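Local coordinates for protein transcriptional regulator I2 (Pseudomonas fluorescens A506, PDB 4MO7) that acts as a superantigen associated with Crohn's disease and, being built like a TetR-family regulator, probably also binds DNA to control transcription, at residues A79-T84 with A126-E131; S100-R105 with G159-A164; R105-I110 with E199-A204; I153-L158 with D170-R175. All blocks are in the same frame, centred on the assembly; numbering follows the deposited sequence.

Interaction 1. Residues A79-T84 with A126-E131; sequences AVMEET and AVLVYE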
loop_
_atom_site.group_PDB
_atom_site.type_symbol
_atom_site.label_atom_id
_atom_site.label_comp_id
_atom_site.label_asym_id
_atom_site.label_seq_id
_atom_site.Cartn_x
_atom_site.Cartn_y
_atom_site.Cartn_z
ATOM N N ALA A 79 -4.212 20.311 -14.640
ATOM C CA ALA A 79 -2.903 20.908 -14.959
ATOM C C ALA A 79 -2.011 20.911 -13.737
ATOM O O ALA A 79 -0.801 20.716 -13.880
ATOM C CB ALA A 79 -3.064 22.345 -15.491
ATOM N N VAL A 80 -2.559 21.113 -12.550
ATOM C CA VAL A 80 -1.730 21.023 -11.311
ATOM C C VAL A 80 -1.138 19.627 -11.245
ATOM O O VAL A 80 0.058 19.435 -10.980
ATOM C CB VAL A 80 -2.585 21.296 -10.074
ATOM C CG1 VAL A 80 -1.901 20.910 -8.773
ATOM C CG2 VAL A 80 -2.982 22.782 -10.068
ATOM N N MET A 81 -1.961 18.620 -11.506
ATOM C CA MET A 81 -1.459 17.255 -11.406
ATOM C C MET A 81 -0.475 16.943 -12.531
ATOM O O MET A 81 0.542 16.271 -12.317
ATOM C CB MET A 81 -2.618 16.279 -11.405
ATOM C CG MET A 81 -3.550 16.465 -10.195
ATOM S SD MET A 81 -4.632 15.016 -10.180
ATOM C CE MET A 81 -5.797 15.444 -8.908
ATOM N N GLU A 82 -0.753 17.424 -13.731
ATOM C CA GLU A 82 0.180 17.199 -14.837
ATOM C C GLU A 82 1.532 17.844 -14.550
ATOM O O GLU A 82 2.601 17.250 -14.789
ATOM C CB GLU A 82 -0.397 17.746 -16.144
ATOM C CG GLU A 82 -1.508 16.889 -16.754
ATOM C CD GLU A 82 -1.988 17.508 -18.071
ATOM O OE1 GLU A 82 -2.618 16.809 -18.872
ATOM O OE2 GLU A 82 -1.735 18.709 -18.296
ATOM N N GLU A 83 1.502 19.078 -14.056
ATOM C CA GLU A 83 2.766 19.766 -13.730
ATOM C C GLU A 83 3.600 18.984 -12.749
ATOM O O GLU A 83 4.824 18.919 -12.897
ATOM C CB GLU A 83 2.512 21.122 -13.054
ATOM C CG GLU A 83 2.164 22.242 -13.973
ATOM C CD GLU A 83 3.205 22.424 -15.046
ATOM O OE1 GLU A 83 4.341 22.851 -14.719
ATOM O OE2 GLU A 83 2.884 22.114 -16.213
ATOM N N THR A 84 2.968 18.426 -11.722
ATOM C CA THR A 84 3.715 17.663 -10.715
ATOM C C THR A 84 4.367 16.447 -11.299
ATOM O O THR A 84 5.517 16.123 -10.953
ATOM C CB THR A 84 2.808 17.167 -9.563
ATOM O OG1 THR A 84 2.034 18.264 -9.087
ATOM C CG2 THR A 84 3.656 16.589 -8.406
ATOM N N ALA A 126 0.599 16.383 -3.239
ATOM C CA ALA A 126 -0.400 16.069 -2.239
ATOM C C ALA A 126 -1.781 16.254 -2.839
ATOM O O ALA A 126 -2.734 15.581 -2.438
ATOM C CB ALA A 126 -0.222 16.973 -0.996
ATOM N N VAL A 127 -1.881 17.174 -3.800
ATOM C CA VAL A 127 -3.151 17.406 -4.464
ATOM C C VAL A 127 -3.480 16.171 -5.314
ATOM O O VAL A 127 -4.610 15.698 -5.330
ATOM C CB VAL A 127 -3.143 18.719 -5.299
ATOM C CG1 VAL A 127 -4.319 18.754 -6.245
ATOM C CG2 VAL A 127 -3.154 19.963 -4.398
ATOM N N LEU A 128 -2.469 15.633 -5.988
ATOM C CA LEU A 128 -2.651 14.484 -6.886
ATOM C C LEU A 128 -3.213 13.302 -6.114
ATOM O O LEU A 128 -4.108 12.594 -6.570
ATOM C CB LEU A 128 -1.324 14.127 -7.599
ATOM C CG LEU A 128 -1.455 12.983 -8.619
ATOM C CD1 LEU A 128 -0.465 13.159 -9.740
ATOM C CD2 LEU A 128 -1.260 11.593 -7.984
ATOM N N VAL A 129 -2.707 13.108 -4.914
ATOM C CA VAL A 129 -3.076 11.947 -4.126
ATOM C C VAL A 129 -4.465 12.104 -3.531
ATOM O O VAL A 129 -5.308 11.209 -3.646
ATOM C CB VAL A 129 -2.008 11.688 -3.031
ATOM C CG1 VAL A 129 -2.462 10.577 -2.111
ATOM C CG2 VAL A 129 -0.595 11.373 -3.693
ATOM N N TYR A 130 -4.749 13.255 -2.925
ATOM C CA TYR A 130 -6.044 13.396 -2.274
ATOM C C TYR A 130 -7.189 13.923 -3.084
ATOM O O TYR A 130 -8.340 13.722 -2.669
ATOM C CB TYR A 130 -5.915 14.203 -0.973
ATOM C CG TYR A 130 -5.065 13.478 0.027
ATOM C CD1 TYR A 130 -5.453 12.241 0.527
ATOM C CD2 TYR A 130 -3.850 14.007 0.448
ATOM C CE1 TYR A 130 -4.664 11.559 1.432
ATOM C CE2 TYR A 130 -3.060 13.331 1.364
ATOM C CZ TYR A 130 -3.469 12.110 1.846
ATOM O OH TYR A 130 -2.673 11.448 2.752
ATOM N N GLU A 131 -6.903 14.574 -4.226
ATOM C CA GLU A 131 -7.977 15.170 -5.020
ATOM C C GLU A 131 -8.221 14.394 -6.301
ATOM O O GLU A 131 -8.994 14.815 -7.176
ATOM C CB GLU A 131 -7.696 16.639 -5.354
ATOM C CG GLU A 131 -7.571 17.566 -4.157
ATOM C CD GLU A 131 -8.881 17.727 -3.410
ATOM O OE1 GLU A 131 -9.956 17.260 -3.883
ATOM O OE2 GLU A 131 -8.841 18.301 -2.323
#

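Interaction 2. Residues S100-R105 with G159-A164; sequences STVRER and GEAKAA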
loop_
_atom_site.group_PDB
_atom_site.type_symbol
_atom_site.label_atom_id
_atom_site.label_comp_id
_atom_site.label_asym_id
_atom_site.label_seq_id
_atom_site.Cartn_x
_atom_site.Cartn_y
_atom_site.Cartn_z
ATOM N N SER A 100 25.948 6.550 -14.183
ATOM C CA SER A 100 26.622 5.829 -15.269
ATOM C C SER A 100 26.639 4.311 -15.063
ATOM O O SER A 100 27.065 3.571 -15.944
ATOM C CB SER A 100 28.076 6.328 -15.405
ATOM O OG SER A 100 28.834 6.121 -14.205
ATOM N N THR A 101 26.203 3.841 -13.896
ATOM C CA THR A 101 26.219 2.407 -13.631
ATOM C C THR A 101 24.828 1.911 -13.348
ATOM O O THR A 101 23.967 2.707 -12.954
ATOM C CB THR A 101 27.069 2.061 -12.405
ATOM O OG1 THR A 101 26.591 2.797 -11.269
ATOM C CG2 THR A 101 28.538 2.419 -12.659
ATOM N N VAL A 102 24.597 0.619 -13.556
ATOM C CA VAL A 102 23.272 0.044 -13.225
ATOM C C VAL A 102 22.841 0.340 -11.781
ATOM O O VAL A 102 21.690 0.743 -11.520
ATOM C CB VAL A 102 23.246 -1.504 -13.439
ATOM C CG1 VAL A 102 22.023 -2.165 -12.726
ATOM C CG2 VAL A 102 23.297 -1.847 -14.943
ATOM N N ARG A 103 23.730 0.112 -10.813
ATOM C CA ARG A 103 23.356 0.329 -9.454
ATOM C C ARG A 103 22.977 1.781 -9.175
ATOM O O ARG A 103 22.025 2.025 -8.440
ATOM C CB ARG A 103 24.396 -0.211 -8.450
ATOM C CG ARG A 103 25.676 0.593 -8.346
ATOM C CD ARG A 103 25.563 1.538 -7.143
ATOM N NE ARG A 103 25.673 0.852 -5.865
ATOM C CZ ARG A 103 25.443 1.435 -4.698
ATOM N NH1 ARG A 103 25.539 0.736 -3.581
ATOM N NH2 ARG A 103 25.116 2.723 -4.644
ATOM N N GLU A 104 23.691 2.740 -9.768
ATOM C CA GLU A 104 23.351 4.121 -9.519
ATOM C C GLU A 104 22.053 4.535 -10.240
ATOM O O GLU A 104 21.350 5.427 -9.745
ATOM C CB GLU A 104 24.518 5.036 -9.837
ATOM C CG GLU A 104 25.600 4.929 -8.697
ATOM C CD GLU A 104 25.149 5.625 -7.387
ATOM O OE1 GLU A 104 24.873 6.836 -7.422
ATOM O OE2 GLU A 104 25.065 4.985 -6.309
ATOM N N ARG A 105 21.778 3.922 -11.385
ATOM C CA ARG A 105 20.549 4.281 -12.120
ATOM C C ARG A 105 19.336 3.733 -11.380
ATOM O O ARG A 105 18.350 4.433 -11.205
ATOM C CB ARG A 105 20.610 3.756 -13.553
ATOM C CG ARG A 105 21.708 4.499 -14.355
ATOM C CD ARG A 105 22.043 3.885 -15.712
ATOM N NE ARG A 105 20.927 3.881 -16.635
ATOM C CZ ARG A 105 20.531 4.939 -17.346
ATOM N NH1 ARG A 105 21.157 6.119 -17.242
ATOM N NH2 ARG A 105 19.508 4.811 -18.168
ATOM N N GLY A 159 14.909 -2.911 -16.943
ATOM C CA GLY A 159 15.237 -3.787 -18.054
ATOM C C GLY A 159 16.738 -3.823 -18.259
ATOM O O GLY A 159 17.299 -4.902 -18.542
ATOM N N GLU A 160 17.392 -2.664 -18.138
ATOM C CA GLU A 160 18.879 -2.641 -18.171
ATOM C C GLU A 160 19.493 -3.506 -17.069
ATOM O O GLU A 160 20.463 -4.269 -17.298
ATOM C CB GLU A 160 19.412 -1.218 -17.945
ATOM C CG GLU A 160 19.118 -0.265 -19.037
ATOM C CD GLU A 160 19.381 1.204 -18.612
ATOM O OE1 GLU A 160 18.920 2.093 -19.328
ATOM O OE2 GLU A 160 20.039 1.486 -17.569
ATOM N N ALA A 161 18.957 -3.370 -15.863
ATOM C CA ALA A 161 19.426 -4.164 -14.708
ATOM C C ALA A 161 19.292 -5.643 -14.944
ATOM O O ALA A 161 20.215 -6.387 -14.600
ATOM C CB ALA A 161 18.728 -3.780 -13.395
ATOM N N LYS A 162 18.144 -6.054 -15.491
ATOM C CA LYS A 162 17.855 -7.451 -15.781
ATOM C C LYS A 162 18.881 -7.932 -16.827
ATOM O O LYS A 162 19.440 -9.011 -16.698
ATOM C CB LYS A 162 16.447 -7.543 -16.385
ATOM C CG LYS A 162 16.014 -8.939 -16.850
ATOM C CD LYS A 162 15.826 -9.882 -15.679
ATOM C CE LYS A 162 15.067 -11.197 -16.058
ATOM N NZ LYS A 162 15.067 -12.048 -14.825
ATOM N N ALA A 163 19.072 -7.151 -17.900
ATOM C CA ALA A 163 20.050 -7.517 -18.932
ATOM C C ALA A 163 21.473 -7.686 -18.393
ATOM O O ALA A 163 22.177 -8.585 -18.847
ATOM C CB ALA A 163 20.015 -6.519 -20.128
ATOM N N ALA A 164 21.917 -6.821 -17.465
ATOM C CA ALA A 164 23.256 -6.933 -16.842
ATOM C C ALA A 164 23.362 -8.026 -15.757
ATOM O O ALA A 164 24.449 -8.251 -15.215
ATOM C CB ALA A 164 23.690 -5.580 -16.249
#

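Interaction 3. Residues R105-I110 with E199-A204; sequences RVLALI and ELAEEA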
loop_
_atom_site.group_PDB
_atom_site.type_symbol
_atom_site.label_atom_id
_atom_site.label_comp_id
_atom_site.label_asym_id
_atom_site.label_seq_id
_atom_site.Cartn_x
_atom_site.Cartn_y
_atom_site.Cartn_z
ATOM N N ARG A 105 21.778 3.922 -11.385
ATOM C CA ARG A 105 20.549 4.281 -12.120
ATOM C C ARG A 105 19.336 3.733 -11.380
ATOM O O ARG A 105 18.350 4.433 -11.205
ATOM C CB ARG A 105 20.610 3.756 -13.553
ATOM C CG ARG A 105 21.708 4.499 -14.355
ATOM C CD ARG A 105 22.043 3.885 -15.712
ATOM N NE ARG A 105 20.927 3.881 -16.635
ATOM C CZ ARG A 105 20.531 4.939 -17.346
ATOM N NH1 ARG A 105 21.157 6.119 -17.242
ATOM N NH2 ARG A 105 19.508 4.811 -18.168
ATOM N N VAL A 106 19.375 2.476 -10.960
ATOM C CA VAL A 106 18.274 1.945 -10.109
ATOM C C VAL A 106 18.120 2.781 -8.821
ATOM O O VAL A 106 17.027 3.139 -8.440
ATOM C CB VAL A 106 18.436 0.418 -9.792
ATOM C CG1 VAL A 106 17.274 -0.106 -8.978
ATOM C CG2 VAL A 106 18.527 -0.387 -11.116
ATOM N N LEU A 107 19.234 3.105 -8.146
ATOM C CA LEU A 107 19.146 3.883 -6.940
ATOM C C LEU A 107 18.576 5.250 -7.203
ATOM O O LEU A 107 17.813 5.756 -6.381
ATOM C CB LEU A 107 20.546 3.982 -6.291
ATOM C CG LEU A 107 20.511 4.738 -4.969
ATOM C CD1 LEU A 107 19.581 4.056 -3.933
ATOM C CD2 LEU A 107 21.969 4.861 -4.432
ATOM N N ALA A 108 18.926 5.850 -8.348
ATOM C CA ALA A 108 18.389 7.173 -8.650
ATOM C C ALA A 108 16.866 7.128 -8.723
ATOM O O ALA A 108 16.193 8.061 -8.254
ATOM C CB ALA A 108 18.945 7.674 -9.987
ATOM N N LEU A 109 16.308 6.120 -9.403
ATOM C CA LEU A 109 14.845 6.074 -9.483
ATOM C C LEU A 109 14.226 5.800 -8.132
ATOM O O LEU A 109 13.220 6.380 -7.799
ATOM C CB LEU A 109 14.397 5.001 -10.450
ATOM C CG LEU A 109 14.963 5.115 -11.901
ATOM C CD1 LEU A 109 14.078 4.255 -12.819
ATOM C CD2 LEU A 109 14.903 6.536 -12.358
ATOM N N ILE A 110 14.817 4.900 -7.330
ATOM C CA ILE A 110 14.293 4.628 -5.972
ATOM C C ILE A 110 14.307 5.890 -5.110
ATOM O O ILE A 110 13.326 6.231 -4.439
ATOM C CB ILE A 110 15.149 3.541 -5.320
ATOM C CG1 ILE A 110 14.838 2.195 -5.972
ATOM C CG2 ILE A 110 14.846 3.428 -3.819
ATOM C CD1 ILE A 110 15.815 1.068 -5.547
ATOM N N GLU A 199 19.354 6.303 3.413
ATOM C CA GLU A 199 19.543 4.953 3.942
ATOM C C GLU A 199 18.399 4.039 3.537
ATOM O O GLU A 199 18.622 2.881 3.182
ATOM C CB GLU A 199 19.676 5.019 5.451
ATOM C CG GLU A 199 21.042 5.611 5.819
ATOM C CD GLU A 199 21.130 5.992 7.302
ATOM O OE1 GLU A 199 20.094 5.980 7.995
ATOM O OE2 GLU A 199 22.241 6.325 7.770
ATOM N N LEU A 200 17.175 4.581 3.583
ATOM C CA LEU A 200 15.987 3.820 3.146
ATOM C C LEU A 200 16.122 3.411 1.667
ATOM O O LEU A 200 15.844 2.258 1.284
ATOM C CB LEU A 200 14.724 4.662 3.380
ATOM C CG LEU A 200 13.364 4.011 3.057
ATOM C CD1 LEU A 200 13.082 2.789 3.981
ATOM C CD2 LEU A 200 12.234 5.026 3.130
ATOM N N ALA A 201 16.570 4.349 0.834
ATOM C CA ALA A 201 16.735 4.064 -0.611
ATOM C C ALA A 201 17.813 2.992 -0.817
ATOM O O ALA A 201 17.662 2.100 -1.629
ATOM C CB ALA A 201 17.098 5.390 -1.377
ATOM N N GLU A 202 18.913 3.085 -0.074
ATOM C CA GLU A 202 19.957 2.066 -0.100
ATOM C C GLU A 202 19.463 0.691 0.303
ATOM O O GLU A 202 19.849 -0.297 -0.320
ATOM C CB GLU A 202 21.131 2.511 0.834
ATOM C CG GLU A 202 21.841 3.776 0.228
ATOM C CD GLU A 202 23.062 4.266 1.021
ATOM O OE1 GLU A 202 23.259 3.844 2.181
ATOM O OE2 GLU A 202 23.827 5.088 0.473
ATOM N N GLU A 203 18.606 0.625 1.308
ATOM C CA GLU A 203 18.045 -0.652 1.743
ATOM C C GLU A 203 17.143 -1.162 0.641
ATOM O O GLU A 203 17.187 -2.346 0.350
ATOM C CB GLU A 203 17.253 -0.535 3.036
ATOM C CG GLU A 203 18.070 -0.405 4.270
ATOM C CD GLU A 203 18.818 -1.703 4.633
ATOM O OE1 GLU A 203 18.298 -2.840 4.379
ATOM O OE2 GLU A 203 19.932 -1.546 5.191
ATOM N N ALA A 204 16.366 -0.285 -0.009
ATOM C CA ALA A 204 15.546 -0.757 -1.151
ATOM C C ALA A 204 16.363 -1.322 -2.296
ATOM O O ALA A 204 15.975 -2.306 -2.909
ATOM C CB ALA A 204 14.562 0.344 -1.706
#

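Interaction 4. Residues I153-L158 with D170-R175; sequences IWLQVL and DVFITR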
loop_
_atom_site.group_PDB
_atom_site.type_symbol
_atom_site.label_atom_id
_atom_site.label_comp_id
_atom_site.label_asym_id
_atom_site.label_seq_id
_atom_site.Cartn_x
_atom_site.Cartn_y
_atom_site.Cartn_z
ATOM N N ILE A 153 10.112 4.842 -17.852
ATOM C CA ILE A 153 11.508 5.104 -17.403
ATOM C C ILE A 153 11.961 4.002 -16.416
ATOM O O ILE A 153 13.067 3.425 -16.551
ATOM C CB ILE A 153 11.607 6.461 -16.703
ATOM C CG1 ILE A 153 11.430 7.620 -17.700
ATOM C CG2 ILE A 153 12.988 6.621 -16.065
ATOM C CD1 ILE A 153 11.363 8.918 -16.897
ATOM N N TRP A 154 11.086 3.666 -15.473
ATOM C CA TRP A 154 11.349 2.536 -14.570
ATOM C C TRP A 154 11.577 1.240 -15.311
ATOM O O TRP A 154 12.555 0.478 -15.032
ATOM C CB TRP A 154 10.223 2.301 -13.599
ATOM C CG TRP A 154 10.232 3.165 -12.404
ATOM C CD1 TRP A 154 9.582 4.360 -12.192
ATOM C CD2 TRP A 154 10.969 2.884 -11.217
ATOM N NE1 TRP A 154 9.855 4.840 -10.916
ATOM C CE2 TRP A 154 10.713 3.938 -10.295
ATOM C CE3 TRP A 154 11.842 1.845 -10.858
ATOM C CZ2 TRP A 154 11.285 3.965 -9.012
ATOM C CZ3 TRP A 154 12.383 1.860 -9.576
ATOM C CH2 TRP A 154 12.105 2.929 -8.678
ATOM N N LEU A 155 10.730 0.981 -16.305
ATOM C CA LEU A 155 10.889 -0.270 -17.029
ATOM C C LEU A 155 12.186 -0.269 -17.847
ATOM O O LEU A 155 12.847 -1.278 -17.948
ATOM C CB LEU A 155 9.684 -0.570 -17.949
ATOM C CG LEU A 155 8.377 -0.689 -17.164
ATOM C CD1 LEU A 155 7.130 -0.760 -18.121
ATOM C CD2 LEU A 155 8.401 -1.915 -16.215
ATOM N N GLN A 156 12.556 0.849 -18.446
ATOM C CA GLN A 156 13.869 0.929 -19.140
ATOM C C GLN A 156 15.040 0.581 -18.223
ATOM O O GLN A 156 15.845 -0.289 -18.546
ATOM C CB GLN A 156 14.058 2.331 -19.721
ATOM C CG GLN A 156 15.449 2.663 -20.301
ATOM C CD GLN A 156 15.756 1.848 -21.554
ATOM O OE1 GLN A 156 14.836 1.447 -22.312
ATOM N NE2 GLN A 156 17.054 1.578 -21.780
ATOM N N VAL A 157 15.087 1.243 -17.080
ATOM C CA VAL A 157 16.178 1.075 -16.119
ATOM C C VAL A 157 16.184 -0.310 -15.486
ATOM O O VAL A 157 17.257 -0.930 -15.364
ATOM C CB VAL A 157 16.077 2.161 -15.077
ATOM C CG1 VAL A 157 17.024 1.929 -13.816
ATOM C CG2 VAL A 157 16.385 3.502 -15.731
ATOM N N LEU A 158 15.018 -0.827 -15.087
ATOM C CA LEU A 158 14.991 -2.184 -14.572
ATOM C C LEU A 158 15.317 -3.196 -15.695
ATOM O O LEU A 158 15.972 -4.208 -15.437
ATOM C CB LEU A 158 13.658 -2.519 -13.919
ATOM C CG LEU A 158 13.277 -1.682 -12.711
ATOM C CD1 LEU A 158 11.809 -1.940 -12.289
ATOM C CD2 LEU A 158 14.206 -2.037 -11.523
ATOM N N ASP A 170 10.892 -11.294 -12.927
ATOM C CA ASP A 170 10.281 -10.611 -14.072
ATOM C C ASP A 170 10.303 -9.089 -13.865
ATOM O O ASP A 170 10.070 -8.560 -12.733
ATOM C CB ASP A 170 8.855 -11.126 -14.200
ATOM C CG ASP A 170 8.123 -10.479 -15.308
ATOM O OD1 ASP A 170 7.528 -9.400 -15.094
ATOM O OD2 ASP A 170 8.140 -11.077 -16.404
ATOM N N VAL A 171 10.686 -8.353 -14.926
ATOM C CA VAL A 171 10.911 -6.923 -14.763
ATOM C C VAL A 171 9.619 -6.204 -14.386
ATOM O O VAL A 171 9.637 -5.293 -13.547
ATOM C CB VAL A 171 11.468 -6.304 -16.041
ATOM C CG1 VAL A 171 11.395 -4.788 -15.944
ATOM C CG2 VAL A 171 12.926 -6.736 -16.239
ATOM N N PHE A 172 8.491 -6.570 -15.016
ATOM C CA PHE A 172 7.279 -5.843 -14.760
ATOM C C PHE A 172 6.801 -6.140 -13.363
ATOM O O PHE A 172 6.296 -5.235 -12.698
ATOM C CB PHE A 172 6.180 -6.302 -15.700
ATOM C CG PHE A 172 6.558 -6.129 -17.154
ATOM C CD1 PHE A 172 6.402 -4.894 -17.739
ATOM C CD2 PHE A 172 7.117 -7.186 -17.882
ATOM C CE1 PHE A 172 6.759 -4.686 -19.072
ATOM C CE2 PHE A 172 7.482 -6.991 -19.228
ATOM C CZ PHE A 172 7.335 -5.741 -19.797
ATOM N N ILE A 173 6.959 -7.388 -12.934
ATOM C CA ILE A 173 6.447 -7.795 -11.602
ATOM C C ILE A 173 7.385 -7.185 -10.542
ATOM O O ILE A 173 6.923 -6.708 -9.490
ATOM C CB ILE A 173 6.312 -9.331 -11.443
ATOM C CG1 ILE A 173 5.238 -9.885 -12.433
ATOM C CG2 ILE A 173 5.947 -9.689 -9.946
ATOM C CD1 ILE A 173 4.109 -8.960 -12.750
ATOM N N THR A 174 8.677 -7.143 -10.844
ATOM C CA THR A 174 9.641 -6.505 -9.927
ATOM C C THR A 174 9.196 -5.056 -9.717
ATOM O O THR A 174 9.188 -4.529 -8.578
ATOM C CB THR A 174 11.060 -6.541 -10.472
ATOM O OG1 THR A 174 11.486 -7.901 -10.523
ATOM C CG2 THR A 174 12.011 -5.779 -9.550
ATOM N N ARG A 175 8.773 -4.386 -10.800
ATOM C CA ARG A 175 8.336 -2.994 -10.605
ATOM C C ARG A 175 7.046 -2.897 -9.759
ATOM O O ARG A 175 6.949 -2.033 -8.861
ATOM C CB ARG A 175 8.151 -2.305 -11.970
ATOM C CG ARG A 175 7.483 -0.907 -11.908
ATOM C CD ARG A 175 8.343 0.086 -11.035
ATOM N NE ARG A 175 7.542 1.344 -10.926
ATOM C CZ ARG A 175 7.653 2.241 -9.946
ATOM N NH1 ARG A 175 8.510 2.035 -8.926
ATOM N NH2 ARG A 175 6.823 3.275 -9.924
#

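Interaction 1. Residues A79-T84 with A126-E131
Val127 opens the contact from helix 122-130: its CG1 meets CG1 of Val80 at 4.1 Å, the two beta-branched side chains crossing at about a right angle. Each valine sets CG1 anti to its backbone N (chi1 167° at Val80, 165° at Val127), which turns that methyl to the partner helix. Short, stiff side chains suit this place, where neither has far to reach.

Leu128 follows, opposite Met81, where the backbones come nearest, with the two CA atoms 5.4 Å apart. Its CD1 lies 4.1 Å from CB of Met81, while the thioether runs on past the leucine and brings SD to 4.1 Å from Leu128 CG. Beyond CG the methionine is fully extended, so a long unbranched chain can pass over one turn of the other helix.

At Glu131, where the chain leaves helical geometry, that side chain ends: Met81 CE rests 3.7 Å from the carbonyl O of Glu131, a van der Waals contact. The glutamate turns its carboxylate elsewhere, OE2 accepting from Phe47 N and OE1 bonding Ser134 OG.

The short axes are 9.2 Å apart and cross at -120°, joining helix 73-97 to helix 122-130 in a TetR-like all-helical fold. Phe42 of helix 30-45 packs against Val127, and Val143 of helix 137-163 against Met81.

Interaction 2. Residues S100-R105 with G159-A164
Arg105 and Glu160 form a bidentate salt bridge between helix 102-110 and the C-terminal part of helix 137-163, within the all-helical TetR-like C-terminal domain. From CB, the arginine runs through CG to CD, which comes 3.6 Å from OE2 of Glu160. A bend at chi3 (62°) then turns the guanidinium side-on to the acid. NE donates to Glu160 OE2 at 2.7 Å, and at the tip NH2 donates to Glu160 OE1 at 3.0 Å.

Each carboxylate oxygen uses its syn lone pair, so two N-H groups match two acceptors and fix how the groups are turned about each other. The fit is not perfectly flat: the planes are 23° apart, and the N-H...O angle at NE is 153°. Glu160 OE1 has a second donor, Gln156 NE2, one turn earlier on the same helix. Long charged side chains suit this partly exposed place, where they can meet each other beside the apolar contact.

Next to the ion pair, Val102 packs on two alanines, whose small side chains let the helices approach. Thr101 caps the start of helix 102-110, its OG1 accepting from Glu104 N. The valine's branches divide the work: CG1 touches Ala161 CB at 3.7 Å, and CG2 lies 4.0 Å from Ala164 CB.

Interaction 3. Residues R105-I110 with E199-A204
Ile110 of helix 102-110 rests its CG2 methyl against two alanines one turn apart on helix 197-208, 3.9 Å from Ala201 CB and 3.7 Å from Ala204 CB, a junction within the TetR-like C-terminal domain. With chi1 at -73°, CG2 stands anti to the backbone N and points at the opposite helix, whereas the CG1 branch extends to carry CD1 to 4.1 Å from Ala204 CB. CG2 thus meets both alanines, CD1 only Ala204.

Leu107 arrives from a different direction. Its bond from CA to CB points neither toward nor away from the partner helix, and only the end of the side chain closes on it: CD1 comes 3.8 Å from Ala201 CB and 3.6 Å from the carbonyl O of Ala201. Ala201 CB therefore touches both the leucine tip and the isoleucine branch. Alanine suits both positions because its lone methyl leaves the backbone accessible to the larger residues; Ile110 CG2 even lies 3.8 Å from Ala201 CA.

The axes of the two short segments approach to 9.3 Å and cross at 129°. Around them, Trp154 of helix 137-163 packs on Ile110, and Phe177 of the second subunit packs on Ala204, so the alanine face also borders the dimer interface.

Nothing polar pairs across these segments; cohesion comes from close-fitting methyl groups, and the hydrophobic effect would be the main source of the contact's stability.

Interaction 4. Residues I153-L158 with D170-R175
Trp154 and Arg175 stack face to face, the guanidinium lying nearly flat (10° between planes) over the indole. Arg175 CZ sits 3.4 Å from the centroid of the five-membered ring and almost on its normal, a textbook cation-pi geometry, while NH1 lies over the six-membered ring, 3.2 Å from CE2 of Trp154.

The arginine gets there by setting CG anti to its backbone N and then bending at chi2 (60°), beyond which the chain runs straight to its flat end group. Its charge is met as well: Glu151 takes NE and Glu113 takes NH2, so the stack and the two acids together would hold the guanidinium's rotation. An arginine suits this buried place because it offers a flat face to the tryptophan and N-H groups to the carboxylates at once.

Beside the stack the packing is apolar. Leu158, with CG anti to its carbonyl carbon, places CD1 3.7 Å from Arg175 CB; nearer the backbone, its CB lies 3.8 Å from Val171 CG1. Leu155 meets the same valine and approaches the Phe172 ring obliquely, CD2 lying 3.9 Å from its CD1.

Asp170 is the N-cap of helix 171-183: OD1 accepts from Ile173 N at 3.0 Å and, weakly, from Phe172 N. Its own backbone N bonds Glu203 of the second subunit. The contact thus joins the consecutive helices 137-163 and 171-183, linked by a loop, whose short segments here have axes at 121°, in the TetR-like C-terminal domain.

Interactions 2, 3 and 4 touch one another, whereas interaction 1 touches none of them, its centre lying 24 to 30 Å from theirs. Helix 102-110 serves interactions 2 and 3; Arg105 lies in both segments but works only in interaction 2. Helix 137-163 serves interactions 2 and 4, and Trp154 of interaction 4 packs against Leu109 and Ile110 of interaction 3. Chemistry follows place. The buried interactions 1 and 3 are apolar: methionine, leucine and valine in one, leucine and isoleucine on alanines in the other. Interaction 2, at the surface, adds an ion pair, and the partly buried interaction 4 combines a cation-pi stack with apolar packing. Interactions 3 and 4 also border the second subunit.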